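Local coordinates for protein HepC.19480.a.B1 (Helicobacter pylori, PDB 6MTZ) that is of unknown function but probably belongs to the DHH/DHHA1 phosphoesterases, enzymes that cleave phosphoester bonds in nucleotides or short oligonucleotides, at residues M317-G322 / E349-N354. Numbering follows the deposited sequence.
Sequences MCFNGG and EEIFNN
Cys318, the last residue of helix 311-318, reaches Ile351 and Phe352 on the C-terminal helix 341-353. Its side chain leaves the backbone toward that helix, and CB meets the methyl CG2 of Ile351 at 3.7 Å; the same CB also lies over the centre of its own neighbour's ring, that of Phe319. One bond further out, SG is anti to the carbonyl carbon of Cys318 (chi1 -63°), which brings it beside the Phe352 ring, 3.9 Å from both CD1 and CE1 of that residue. The sulfur is 79° off the ring normal, a sulfur-aromatic contact made at the edge. Phe319, where the chain leaves helical geometry, joins in with the far end of its ring: CZ touches CE1 of Phe352 at 3.6 Å, and Phe319 CE1 meets CD1 of Ile351 at 4.0 Å, the methyl lying near the Phe319 ring plane. The two phenyl planes are inclined at 55°, an oblique pair with centroids 5.9 Å apart. Leu314 of helix 311-318 and Ile293 of strand 291-295 touch both rings, so the two phenyl groups join the end of that helix and the C-terminal helix over the mixed sheet. The glycines from Gly321 on are consistent with the GGGH motif of a DHHA1 domain. The side-chain contacts are apolar or sulfur-aromatic; with no hydrogen bond found between the segments, the fit probably rests on shape and burial, while the sulfur at the ring's C-H edge may add a weak electrostatic attraction.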
ATOM      1  N   MET A 317      10.892 -31.509   1.400  1.00 54.35           N
ATOM      2  CA  MET A 317      11.985 -31.588   0.441  1.00 55.99           C
ATOM      3  C   MET A 317      12.665 -30.238   0.269  1.00 56.85           C
ATOM      4  O   MET A 317      13.868 -30.185  -0.009  1.00 57.77           O
ATOM      5  CB  MET A 317      11.476 -32.094  -0.908  1.00 44.78           C
ATOM      6  N   CYS A 318      11.921 -29.148   0.461  1.00 43.38           N
ATOM      7  CA  CYS A 318      12.378 -27.820   0.094  1.00 44.90           C
ATOM      8  C   CYS A 318      12.511 -26.846   1.252  1.00 46.72           C
ATOM      9  O   CYS A 318      13.378 -25.972   1.197  1.00 43.07           O
ATOM     10  CB  CYS A 318      11.426 -27.212  -0.942  1.00 46.42           C
ATOM     11  SG  CYS A 318      11.372 -28.133  -2.487  1.00 47.51           S
ATOM     12  N   PHE A 319      11.678 -26.948   2.288  1.00 46.03           N
ATOM     13  CA  PHE A 319      11.615 -25.889   3.293  1.00 51.23           C
ATOM     14  C   PHE A 319      11.725 -26.429   4.715  1.00 47.58           C
ATOM     15  O   PHE A 319      11.212 -25.804   5.649  1.00 42.49           O
ATOM     16  CB  PHE A 319      10.328 -25.070   3.140  1.00 45.34           C
ATOM     17  CG  PHE A 319      10.048 -24.633   1.723  1.00 41.83           C
ATOM     18  CD1 PHE A 319      10.903 -23.761   1.067  1.00 39.89           C
ATOM     19  CD2 PHE A 319       8.934 -25.102   1.047  1.00 32.18           C
ATOM     20  CE1 PHE A 319      10.645 -23.362  -0.240  1.00 47.34           C
ATOM     21  CE2 PHE A 319       8.674 -24.703  -0.258  1.00 42.03           C
ATOM     22  CZ  PHE A 319       9.524 -23.835  -0.899  1.00 41.15           C
ATOM     23  N   ASN A 320      12.380 -27.582   4.900  1.00 42.19           N
ATOM     24  CA  ASN A 320      12.585 -28.164   6.234  1.00 56.74           C
ATOM     25  C   ASN A 320      11.297 -28.158   7.059  1.00 58.69           C
ATOM     26  O   ASN A 320      11.308 -27.906   8.266  1.00 58.28           O
ATOM     27  CB  ASN A 320      13.700 -27.431   6.987  1.00 61.80           C
ATOM     28  CG  ASN A 320      15.082 -27.826   6.518  1.00 64.75           C
ATOM     29  OD1 ASN A 320      15.426 -29.011   6.477  1.00 72.81           O
ATOM     30  ND2 ASN A 320      15.886 -26.831   6.151  1.00 55.17           N
ATOM     31  N   GLY A 321      10.168 -28.411   6.400  1.00 45.47           N
ATOM     32  CA  GLY A 321       8.888 -28.287   7.067  1.00 52.86           C
ATOM     33  C   GLY A 321       7.990 -29.500   6.926  1.00 55.41           C
ATOM     34  O   GLY A 321       8.452 -30.583   6.554  1.00 46.39           O
ATOM     35  N   GLY A 322       6.707 -29.324   7.213  1.00 44.10           N
ATOM     36  CA  GLY A 322       5.778 -30.436   7.183  1.00 50.99           C
ATOM     37  C   GLY A 322       4.359 -29.957   7.384  1.00 52.18           C
ATOM     38  O   GLY A 322       4.079 -28.755   7.357  1.00 54.93           O
ATOM     39  N   GLU A 349      12.443 -20.113  -7.086  1.00 38.58           N
ATOM     40  CA  GLU A 349      12.903 -20.824  -8.278  1.00 43.66           C
ATOM     41  C   GLU A 349      14.205 -21.575  -8.016  1.00 50.93           C
ATOM     42  O   GLU A 349      14.343 -22.748  -8.382  1.00 41.03           O
ATOM     43  CB  GLU A 349      13.073 -19.844  -9.443  1.00 37.17           C
ATOM     44  CG  GLU A 349      11.765 -19.108  -9.788  1.00 55.56           C
ATOM     45  CD  GLU A 349      11.854 -18.209 -11.020  1.00 56.33           C
ATOM     46  OE1 GLU A 349      12.850 -17.467 -11.175  1.00 54.07           O
ATOM     47  OE2 GLU A 349      10.906 -18.241 -11.832  1.00 58.34           O
ATOM     48  N   GLU A 350      15.173 -20.914  -7.372  1.00 50.59           N
ATOM     49  CA  GLU A 350      16.445 -21.571  -7.091  1.00 47.77           C
ATOM     50  C   GLU A 350      16.230 -22.828  -6.257  1.00 40.91           C
ATOM     51  O   GLU A 350      16.763 -23.894  -6.576  1.00 43.56           O
ATOM     52  CB  GLU A 350      17.402 -20.605  -6.391  1.00 51.56           C
ATOM     53  N   ILE A 351      15.417 -22.730  -5.201  1.00 45.94           N
ATOM     54  CA  ILE A 351      15.123 -23.904  -4.376  1.00 47.31           C
ATOM     55  C   ILE A 351      14.424 -24.983  -5.204  1.00 46.41           C
ATOM     56  O   ILE A 351      14.792 -26.163  -5.157  1.00 47.56           O
ATOM     57  CB  ILE A 351      14.275 -23.502  -3.155  1.00 45.05           C
ATOM     58  CG1 ILE A 351      15.063 -22.559  -2.245  1.00 50.84           C
ATOM     59  CG2 ILE A 351      13.825 -24.751  -2.399  1.00 44.51           C
ATOM     60  CD1 ILE A 351      14.259 -21.985  -1.101  1.00 34.29           C
ATOM     61  N   PHE A 352      13.392 -24.596  -5.963  1.00 46.07           N
ATOM     62  CA  PHE A 352      12.633 -25.579  -6.736  1.00 43.61           C
ATOM     63  C   PHE A 352      13.467 -26.199  -7.852  1.00 49.00           C
ATOM     64  O   PHE A 352      13.207 -27.337  -8.263  1.00 51.72           O
ATOM     65  CB  PHE A 352      11.369 -24.931  -7.316  1.00 38.64           C
ATOM     66  CG  PHE A 352      10.232 -24.809  -6.331  1.00 34.90           C
ATOM     67  CD1 PHE A 352      10.308 -25.403  -5.078  1.00 41.54           C
ATOM     68  CD2 PHE A 352       9.075 -24.125  -6.669  1.00 37.79           C
ATOM     69  CE1 PHE A 352       9.260 -25.309  -4.173  1.00 35.15           C
ATOM     70  CE2 PHE A 352       8.008 -24.019  -5.763  1.00 41.75           C
ATOM     71  CZ  PHE A 352       8.104 -24.609  -4.517  1.00 41.28           C
ATOM     72  N   ASN A 353      14.488 -25.489  -8.335  1.00 50.02           N
ATOM     73  CA  ASN A 353      15.205 -25.955  -9.517  1.00 56.19           C
ATOM     74  C   ASN A 353      15.908 -27.285  -9.267  1.00 58.79           C
ATOM     75  O   ASN A 353      15.941 -28.150 -10.152  1.00 63.03           O
ATOM     76  CB  ASN A 353      16.209 -24.902  -9.974  1.00 60.99           C
ATOM     77  CG  ASN A 353      17.001 -25.352 -11.178  1.00 76.47           C
ATOM     78  OD1 ASN A 353      18.101 -25.888 -11.048  1.00 79.14           O
ATOM     79  ND2 ASN A 353      16.437 -25.154 -12.364  1.00 87.64           N
ATOM     80  N   ASN A 354      16.477 -27.473  -8.074  1.00 63.27           N
ATOM     81  CA  ASN A 354      17.134 -28.730  -7.726  1.00 64.17           C
ATOM     82  C   ASN A 354      16.181 -29.762  -7.144  1.00 51.28           C
ATOM     83  O   ASN A 354      16.598 -30.901  -6.902  1.00 55.91           O
ATOM     84  CB  ASN A 354      18.264 -28.494  -6.717  1.00 65.02           C
ATOM     85  CG  ASN A 354      19.425 -27.762  -7.319  1.00 78.52           C
ATOM     86  OD1 ASN A 354      20.160 -28.318  -8.136  1.00 78.43           O
ATOM     87  ND2 ASN A 354      19.601 -26.502  -6.928  1.00 87.68           N
TER